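Local coordinates for topoisomerase I-like protein (PDB 2B9S), which probably relaxes supercoiled DNA by transiently nicking and resealing one strand, as part of a heterodimeric type IB topoisomerase, at residues A60-Y72 against L99-H111. Numbering follows the deposited sequence.
Sequences ATMFAVMKEHDYY and LELCDFEPIYQWH. With nucleotides of chain B.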
ATOM      1  N   ALA D  60      23.100  11.210  12.191  1.00 21.38           N
ATOM      2  CA  ALA D  60      24.206  10.245  12.345  1.00 21.82           C
ATOM      3  C   ALA D  60      23.765   8.942  13.012  1.00 21.08           C
ATOM      4  O   ALA D  60      24.156   7.863  12.595  1.00 22.33           O
ATOM      5  CB  ALA D  60      25.380  10.888  13.140  1.00 19.26           C
ATOM      6  N   THR D  61      22.947   9.054  14.058  1.00 23.43           N
ATOM      7  CA  THR D  61      22.495   7.911  14.849  1.00 21.69           C
ATOM      8  C   THR D  61      21.568   7.031  14.018  1.00 20.37           C
ATOM      9  O   THR D  61      21.568   5.827  14.171  1.00 22.36           O
ATOM     10  CB  THR D  61      21.785   8.377  16.200  1.00 22.25           C
ATOM     11  OG1 THR D  61      22.680   9.208  16.956  1.00 20.09           O
ATOM     12  CG2 THR D  61      21.346   7.194  17.086  1.00 17.78           C
ATOM     13  N   MET D  62      20.758   7.645  13.168  1.00 22.30           N
ATOM     14  CA  MET D  62      19.835   6.927  12.283  1.00 23.20           C
ATOM     15  C   MET D  62      20.557   5.885  11.402  1.00 21.91           C
ATOM     16  O   MET D  62      20.140   4.735  11.314  1.00 22.93           O
ATOM     17  CB  MET D  62      19.090   7.926  11.401  1.00 23.48           C
ATOM     18  CG  MET D  62      17.940   8.629  12.046  1.00 22.57           C
ATOM     19  SD  MET D  62      17.380   9.955  10.959  1.00 24.77           S
ATOM     20  CE  MET D  62      16.296  10.798  12.140  1.00 22.95           C
ATOM     21  N   PHE D  63      21.650   6.312  10.791  1.00 22.83           N
ATOM     22  CA  PHE D  63      22.554   5.487   9.998  1.00 25.11           C
ATOM     23  C   PHE D  63      23.366   4.477  10.828  1.00 27.15           C
ATOM     24  O   PHE D  63      23.357   3.273  10.529  1.00 28.23           O
ATOM     25  CB  PHE D  63      23.511   6.429   9.247  1.00 24.80           C
ATOM     26  CG  PHE D  63      24.446   5.736   8.264  1.00 25.14           C
ATOM     27  CD1 PHE D  63      23.961   5.188   7.074  1.00 24.10           C
ATOM     28  CD2 PHE D  63      25.810   5.660   8.522  1.00 25.37           C
ATOM     29  CE1 PHE D  63      24.813   4.570   6.165  1.00 24.13           C
ATOM     30  CE2 PHE D  63      26.683   5.039   7.602  1.00 25.79           C
ATOM     31  CZ  PHE D  63      26.177   4.503   6.427  1.00 24.77           C
ATOM     32  N   ALA D  64      24.067   4.978  11.853  1.00 26.60           N
ATOM     33  CA  ALA D  64      24.911   4.167  12.760  1.00 26.57           C
ATOM     34  C   ALA D  64      24.235   2.908  13.267  1.00 25.63           C
ATOM     35  O   ALA D  64      24.850   1.851  13.369  1.00 29.10           O
ATOM     36  CB  ALA D  64      25.397   5.028  13.971  1.00 23.84           C
ATOM     37  N   VAL D  65      22.969   3.069  13.608  1.00 26.60           N
ATOM     38  CA  VAL D  65      22.078   2.076  14.204  1.00 26.99           C
ATOM     39  C   VAL D  65      21.661   0.981  13.193  1.00 29.84           C
ATOM     40  O   VAL D  65      21.278  -0.148  13.573  1.00 28.37           O
ATOM     41  CB  VAL D  65      20.879   2.893  14.740  1.00 29.32           C
ATOM     42  CG1 VAL D  65      19.526   2.294  14.416  1.00 30.25           C
ATOM     43  CG2 VAL D  65      21.059   3.268  16.221  1.00 28.69           C
ATOM     44  N   MET D  66      21.788   1.311  11.901  1.00 29.79           N
ATOM     45  CA  MET D  66      21.428   0.401  10.803  1.00 29.77           C
ATOM     46  C   MET D  66      22.577  -0.477  10.302  1.00 28.77           C
ATOM     47  O   MET D  66      22.452  -1.076   9.245  1.00 28.30           O
ATOM     48  CB  MET D  66      20.838   1.194   9.630  1.00 27.63           C
ATOM     49  CG  MET D  66      19.444   1.729   9.911  1.00 28.05           C
ATOM     50  SD  MET D  66      18.699   2.509   8.462  1.00 30.86           S
ATOM     51  CE  MET D  66      18.435   1.068   7.389  1.00 25.79           C
ATOM     52  N   LYS D  67      23.666  -0.560  11.076  1.00 30.37           N
ATOM     53  CA  LYS D  67      24.902  -1.292  10.715  1.00 31.18           C
ATOM     54  C   LYS D  67      24.729  -2.741  10.197  1.00 31.45           C
ATOM     55  O   LYS D  67      25.456  -3.175   9.320  1.00 29.38           O
ATOM     56  CB  LYS D  67      25.871  -1.301  11.902  1.00 31.65           C
ATOM     57  CG  LYS D  67      27.276  -1.757  11.564  1.00 32.54           C
ATOM     58  CD  LYS D  67      28.052  -2.071  12.817  1.00 34.45           C
ATOM     59  CE  LYS D  67      29.516  -2.423  12.504  1.00 35.72           C
ATOM     60  NZ  LYS D  67      30.255  -2.780  13.768  1.00 36.19           N
ATOM     61  N   GLU D  68      23.775  -3.477  10.749  1.00 31.48           N
ATOM     62  CA  GLU D  68      23.594  -4.877  10.369  1.00 32.42           C
ATOM     63  C   GLU D  68      22.538  -5.081   9.253  1.00 32.08           C
ATOM     64  O   GLU D  68      22.294  -6.201   8.802  1.00 31.41           O
ATOM     65  CB  GLU D  68      23.298  -5.735  11.632  1.00 31.85           C
ATOM     66  N   HIS D  69      21.947  -3.979   8.790  1.00 32.50           N
ATOM     67  CA  HIS D  69      20.922  -4.020   7.756  1.00 30.78           C
ATOM     68  C   HIS D  69      21.559  -3.976   6.376  1.00 31.14           C
ATOM     69  O   HIS D  69      22.575  -3.309   6.198  1.00 31.73           O
ATOM     70  CB  HIS D  69      19.950  -2.847   7.895  1.00 29.04           C
ATOM     71  CG  HIS D  69      18.609  -3.135   7.302  1.00 27.36           C
ATOM     72  ND1 HIS D  69      18.376  -3.098   5.946  1.00 25.49           N
ATOM     73  CD2 HIS D  69      17.447  -3.529   7.877  1.00 27.15           C
ATOM     74  CE1 HIS D  69      17.127  -3.460   5.709  1.00 26.97           C
ATOM     75  NE2 HIS D  69      16.538  -3.714   6.867  1.00 26.19           N
ATOM     76  N   ASP D  70      20.952  -4.668   5.409  1.00 32.07           N
ATOM     77  CA  ASP D  70      21.400  -4.654   3.993  1.00 33.34           C
ATOM     78  C   ASP D  70      21.504  -3.258   3.384  1.00 30.99           C
ATOM     79  O   ASP D  70      22.380  -3.007   2.572  1.00 29.32           O
ATOM     80  CB  ASP D  70      20.460  -5.489   3.101  1.00 37.30           C
ATOM     81  CG  ASP D  70      20.566  -7.008   3.360  1.00 41.70           C
ATOM     82  OD1 ASP D  70      21.461  -7.457   4.111  1.00 41.88           O
ATOM     83  OD2 ASP D  70      19.733  -7.759   2.800  1.00 43.54           O
ATOM     84  N   TYR D  71      20.588  -2.365   3.759  1.00 27.26           N
ATOM     85  CA  TYR D  71      20.629  -0.959   3.321  1.00 26.28           C
ATOM     86  C   TYR D  71      21.983  -0.289   3.564  1.00 25.87           C
ATOM     87  O   TYR D  71      22.472   0.477   2.720  1.00 23.90           O
ATOM     88  CB  TYR D  71      19.565  -0.143   4.066  1.00 24.91           C
ATOM     89  CG  TYR D  71      18.176  -0.157   3.486  1.00 23.67           C
ATOM     90  CD1 TYR D  71      17.943   0.192   2.150  1.00 22.76           C
ATOM     91  CD2 TYR D  71      17.071  -0.453   4.295  1.00 24.53           C
ATOM     92  CE1 TYR D  71      16.632   0.222   1.614  1.00 22.03           C
ATOM     93  CE2 TYR D  71      15.754  -0.442   3.767  1.00 23.98           C
ATOM     94  CZ  TYR D  71      15.547  -0.094   2.428  1.00 24.25           C
ATOM     95  OH  TYR D  71      14.258  -0.073   1.909  1.00 25.23           O
ATOM     96  N   TYR D  72      22.560  -0.560   4.732  1.00 26.34           N
ATOM     97  CA  TYR D  72      23.808   0.070   5.203  1.00 30.05           C
ATOM     98  C   TYR D  72      24.987  -0.115   4.258  1.00 31.52           C
ATOM     99  O   TYR D  72      25.883   0.729   4.215  1.00 33.84           O
ATOM    100  CB  TYR D  72      24.174  -0.523   6.562  1.00 29.16           C
ATOM    101  CG  TYR D  72      25.221   0.212   7.374  1.00 28.27           C
ATOM    102  CD1 TYR D  72      26.577  -0.186   7.354  1.00 29.22           C
ATOM    103  CD2 TYR D  72      24.853   1.251   8.221  1.00 28.81           C
ATOM    104  CE1 TYR D  72      27.534   0.470   8.137  1.00 28.42           C
ATOM    105  CE2 TYR D  72      25.787   1.902   9.012  1.00 28.72           C
ATOM    106  CZ  TYR D  72      27.123   1.518   8.970  1.00 30.01           C
ATOM    107  OH  TYR D  72      28.018   2.197   9.778  1.00 28.97           O
ATOM    108  N   LEU D  99      32.348   9.765   3.672  1.00 29.51           N
ATOM    109  CA  LEU D  99      31.689   8.769   4.527  1.00 29.62           C
ATOM    110  C   LEU D  99      32.610   7.631   4.969  1.00 29.47           C
ATOM    111  O   LEU D  99      32.456   7.093   6.073  1.00 27.37           O
ATOM    112  CB  LEU D  99      30.495   8.161   3.780  1.00 30.27           C
ATOM    113  CG  LEU D  99      29.178   7.749   4.462  1.00 32.27           C
ATOM    114  CD1 LEU D  99      28.643   6.466   3.836  1.00 31.05           C
ATOM    115  CD2 LEU D  99      29.238   7.589   5.976  1.00 32.82           C
ATOM    116  N   GLU D 100      33.539   7.254   4.086  1.00 29.99           N
ATOM    117  CA  GLU D 100      34.496   6.161   4.319  1.00 30.04           C
ATOM    118  C   GLU D 100      35.355   6.419   5.564  1.00 30.52           C
ATOM    119  O   GLU D 100      35.745   5.485   6.270  1.00 31.27           O
ATOM    120  CB  GLU D 100      35.394   5.949   3.053  1.00 29.82           C
ATOM    121  N   LEU D 101      35.615   7.696   5.838  1.00 30.57           N
ATOM    122  CA  LEU D 101      36.453   8.113   6.964  1.00 30.74           C
ATOM    123  C   LEU D 101      35.686   8.365   8.268  1.00 29.78           C
ATOM    124  O   LEU D 101      36.295   8.732   9.275  1.00 29.31           O
ATOM    125  CB  LEU D 101      37.268   9.360   6.579  1.00 31.53           C
ATOM    126  CG  LEU D 101      38.277   9.193   5.441  1.00 32.25           C
ATOM    127  CD1 LEU D 101      39.058  10.477   5.268  1.00 33.36           C
ATOM    128  CD2 LEU D 101      39.221   8.030   5.723  1.00 32.11           C
ATOM    129  N   CYS D 102      34.364   8.169   8.246  1.00 28.14           N
ATOM    130  CA  CYS D 102      33.522   8.325   9.435  1.00 26.92           C
ATOM    131  C   CYS D 102      33.439   7.021  10.183  1.00 27.85           C
ATOM    132  O   CYS D 102      33.096   6.008   9.593  1.00 32.53           O
ATOM    133  CB  CYS D 102      32.098   8.728   9.060  1.00 24.16           C
ATOM    134  SG  CYS D 102      31.904  10.284   8.240  1.00 24.84           S
ATOM    135  N   ASP D 103      33.712   7.037  11.485  1.00 28.39           N
ATOM    136  CA  ASP D 103      33.593   5.840  12.310  1.00 26.46           C
ATOM    137  C   ASP D 103      32.467   6.038  13.320  1.00 27.35           C
ATOM    138  O   ASP D 103      32.581   6.827  14.252  1.00 26.53           O
ATOM    139  CB  ASP D 103      34.917   5.583  13.015  1.00 27.13           C
ATOM    140  CG  ASP D 103      34.979   4.246  13.730  1.00 26.16           C
ATOM    141  OD1 ASP D 103      33.942   3.596  13.971  1.00 27.48           O
ATOM    142  OD2 ASP D 103      36.104   3.852  14.075  1.00 27.34           O
ATOM    143  N   PHE D 104      31.383   5.298  13.124  1.00 27.43           N
ATOM    144  CA  PHE D 104      30.164   5.426  13.913  1.00 26.75           C
ATOM    145  C   PHE D 104      30.096   4.474  15.075  1.00 26.30           C
ATOM    146  O   PHE D 104      29.067   4.381  15.731  1.00 28.33           O
ATOM    147  CB  PHE D 104      28.947   5.169  13.029  1.00 25.78           C
ATOM    148  CG  PHE D 104      28.773   6.161  11.923  1.00 25.10           C
ATOM    149  CD1 PHE D 104      28.077   7.353  12.146  1.00 22.74           C
ATOM    150  CD2 PHE D 104      29.269   5.888  10.635  1.00 24.90           C
ATOM    151  CE1 PHE D 104      27.900   8.275  11.125  1.00 20.99           C
ATOM    152  CE2 PHE D 104      29.096   6.818   9.588  1.00 22.72           C
ATOM    153  CZ  PHE D 104      28.406   8.013   9.839  1.00 23.22           C
ATOM    154  N   GLU D 105      31.193   3.776  15.342  1.00 28.62           N
ATOM    155  CA  GLU D 105      31.210   2.682  16.317  1.00 28.23           C
ATOM    156  C   GLU D 105      30.790   3.058  17.761  1.00 27.73           C
ATOM    157  O   GLU D 105      30.026   2.308  18.394  1.00 28.21           O
ATOM    158  CB  GLU D 105      32.567   1.951  16.267  1.00 29.50           C
ATOM    159  CG  GLU D 105      32.572   0.558  16.896  1.00 31.36           C
ATOM    160  CD  GLU D 105      31.520  -0.421  16.292  1.00 34.63           C
ATOM    161  OE1 GLU D 105      30.969  -0.197  15.183  1.00 34.24           O
ATOM    162  OE2 GLU D 105      31.251  -1.442  16.946  1.00 35.71           O
ATOM    163  N   PRO D 106      31.281   4.205  18.300  1.00 27.17           N
ATOM    164  CA  PRO D 106      30.783   4.572  19.642  1.00 25.50           C
ATOM    165  C   PRO D 106      29.242   4.714  19.700  1.00 24.99           C
ATOM    166  O   PRO D 106      28.619   4.293  20.673  1.00 25.59           O
ATOM    167  CB  PRO D 106      31.487   5.913  19.927  1.00 25.39           C
ATOM    168  CG  PRO D 106      32.700   5.911  19.040  1.00 25.62           C
ATOM    169  CD  PRO D 106      32.279   5.179  17.800  1.00 25.81           C
ATOM    170  N   ILE D 107      28.624   5.284  18.665  1.00 26.09           N
ATOM    171  CA  ILE D 107      27.174   5.405  18.667  1.00 25.16           C
ATOM    172  C   ILE D 107      26.500   4.037  18.498  1.00 27.47           C
ATOM    173  O   ILE D 107      25.536   3.732  19.204  1.00 28.25           O
ATOM    174  CB  ILE D 107      26.651   6.390  17.613  1.00 24.34           C
ATOM    175  CG1 ILE D 107      27.137   7.817  17.936  1.00 23.81           C
ATOM    176  CG2 ILE D 107      25.114   6.247  17.502  1.00 22.74           C
ATOM    177  CD1 ILE D 107      26.802   8.860  16.862  1.00 21.69           C
ATOM    178  N   TYR D 108      26.999   3.219  17.568  1.00 27.75           N
ATOM    179  CA  TYR D 108      26.495   1.851  17.423  1.00 28.49           C
ATOM    180  C   TYR D 108      26.508   1.089  18.738  1.00 28.20           C
ATOM    181  O   TYR D 108      25.528   0.454  19.109  1.00 29.39           O
ATOM    182  CB  TYR D 108      27.310   1.058  16.403  1.00 29.65           C
ATOM    183  CG  TYR D 108      26.738  -0.328  16.176  1.00 30.84           C
ATOM    184  CD1 TYR D 108      27.468  -1.466  16.496  1.00 31.16           C
ATOM    185  CD2 TYR D 108      25.452  -0.491  15.654  1.00 31.54           C
ATOM    186  CE1 TYR D 108      26.942  -2.734  16.279  1.00 31.35           C
ATOM    187  CE2 TYR D 108      24.910  -1.742  15.441  1.00 31.39           C
ATOM    188  CZ  TYR D 108      25.663  -2.868  15.749  1.00 32.29           C
ATOM    189  OH  TYR D 108      25.122  -4.131  15.541  1.00 31.66           O
ATOM    190  N   GLN D 109      27.650   1.125  19.418  1.00 29.01           N
ATOM    191  CA  GLN D 109      27.800   0.448  20.705  1.00 29.13           C
ATOM    192  C   GLN D 109      26.855   0.997  21.764  1.00 29.29           C
ATOM    193  O   GLN D 109      26.264   0.218  22.510  1.00 31.62           O
ATOM    194  CB  GLN D 109      29.260   0.498  21.163  1.00 30.14           C
ATOM    195  CG  GLN D 109      30.205  -0.290  20.237  1.00 30.77           C
ATOM    196  CD  GLN D 109      29.813  -1.752  20.119  1.00 32.17           C
ATOM    197  OE1 GLN D 109      29.253  -2.341  21.052  1.00 31.39           O
ATOM    198  NE2 GLN D 109      30.099  -2.346  18.969  1.00 32.96           N
ATOM    199  N   TRP D 110      26.694   2.324  21.814  1.00 29.88           N
ATOM    200  CA  TRP D 110      25.660   2.970  22.655  1.00 31.36           C
ATOM    201  C   TRP D 110      24.283   2.365  22.382  1.00 30.73           C
ATOM    202  O   TRP D 110      23.563   2.010  23.301  1.00 33.00           O
ATOM    203  CB  TRP D 110      25.630   4.489  22.413  1.00 33.16           C
ATOM    204  CG  TRP D 110      24.467   5.198  23.079  1.00 34.65           C
ATOM    205  CD1 TRP D 110      24.414   5.658  24.378  1.00 35.08           C
ATOM    206  CD2 TRP D 110      23.190   5.517  22.494  1.00 34.35           C
ATOM    207  NE1 TRP D 110      23.198   6.244  24.624  1.00 35.75           N
ATOM    208  CE2 TRP D 110      22.425   6.172  23.494  1.00 34.67           C
ATOM    209  CE3 TRP D 110      22.624   5.319  21.226  1.00 33.90           C
ATOM    210  CZ2 TRP D 110      21.119   6.636  23.266  1.00 33.83           C
ATOM    211  CZ3 TRP D 110      21.327   5.778  21.000  1.00 34.98           C
ATOM    212  CH2 TRP D 110      20.580   6.419  22.028  1.00 33.57           C
ATOM    213  N   HIS D 111      23.930   2.242  21.104  1.00 30.82           N
ATOM    214  CA  HIS D 111      22.648   1.668  20.692  1.00 31.86           C
ATOM    215  C   HIS D 111      22.441   0.208  21.165  1.00 33.46           C
ATOM    216  O   HIS D 111      21.319  -0.183  21.513  1.00 33.02           O
ATOM    217  CB  HIS D 111      22.475   1.818  19.165  1.00 30.53           C
ATOM    218  CG  HIS D 111      21.649   0.735  18.529  1.00 30.88           C
ATOM    219  ND1 HIS D 111      20.271   0.709  18.594  1.00 30.35           N
ATOM    220  CD2 HIS D 111      22.014  -0.362  17.823  1.00 28.80           C
ATOM    221  CE1 HIS D 111      19.824  -0.355  17.953  1.00 30.37           C
ATOM    222  NE2 HIS D 111      20.863  -1.024  17.484  1.00 30.84           N
TER
ATOM    223  P    DA B   4      12.982  -5.427   6.561  1.00 31.16           P
ATOM    224  OP1  DA B   4      13.944  -4.312   6.446  1.00 30.22           O
ATOM    225  OP2  DA B   4      13.462  -6.807   6.347  1.00 31.75           O
ATOM    226  O5'  DA B   4      12.197  -5.327   7.952  1.00 30.61           O
ATOM    227  C5'  DA B   4      11.801  -4.054   8.461  1.00 30.43           C
ATOM    228  C4'  DA B   4      10.968  -4.225   9.720  1.00 31.85           C
ATOM    229  O4'  DA B   4       9.703  -4.865   9.476  1.00 30.00           O
ATOM    230  C3'  DA B   4      11.591  -5.080  10.816  1.00 33.86           C
ATOM    231  O3'  DA B   4      11.612  -4.203  11.886  1.00 37.86           O
ATOM    232  C2'  DA B   4      10.636  -6.254  11.055  1.00 30.65           C
ATOM    233  C1'  DA B   4       9.327  -5.647  10.589  1.00 27.09           C
ATOM    234  N9   DA B   4       8.339  -6.601  10.089  1.00 25.97           N
ATOM    235  C8   DA B   4       8.590  -7.656   9.262  1.00 23.36           C
ATOM    236  N7   DA B   4       7.501  -8.328   8.946  1.00 26.07           N
ATOM    237  C5   DA B   4       6.479  -7.668   9.619  1.00 24.73           C
ATOM    238  C6   DA B   4       5.095  -7.892   9.695  1.00 24.10           C
ATOM    239  N6   DA B   4       4.490  -8.896   9.058  1.00 24.80           N
ATOM    240  N1   DA B   4       4.356  -7.050  10.441  1.00 24.18           N
ATOM    241  C2   DA B   4       4.970  -6.043  11.083  1.00 24.67           C
ATOM    242  N3   DA B   4       6.274  -5.731  11.081  1.00 25.25           N
ATOM    243  C4   DA B   4       6.981  -6.593  10.330  1.00 24.35           C
TER
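Ala64 is the small knob of this packing: its CB drops between Phe104 and Ile107, 3.7 Å from Phe104 CB and equally close to Ile107 CG2. Its small size is consistent with the closeness of helix segments 60-64 and 105-111, whose axes come within 9.2 Å and cross at -73°. Phe63, its CG anti to the backbone N (chi1 -175°), turns its ring edge onto one face of Phe104 in an offset edge-to-face pair, centroids 5.2 Å apart, while Leu99 CD2 closes on Phe63 CE2 at 4.0 Å. Val65 CG2 sits over the face of His111, 3.5 Å from its CG. The extended Lys67 chain lies across Tyr108, CD 3.7 Å from the ring centroid, and carries NZ to a salt bridge 3.0 Å from Glu105 OE1, on the syn side but 28° out of the carboxylate plane. Two residues on, His69 NE2 donates to OP1 of DA4 of chain B at 2.7 Å, in keeping with the DNA-binding fragment of eukaryotic topoisomerase I that holds both segments. Helix 75-89 adds Phe81, stacked on Phe63, and Phe82 against Leu99; strand 43-45, paired with strand 102-103, brings Ile43 against Phe104 and Ile107.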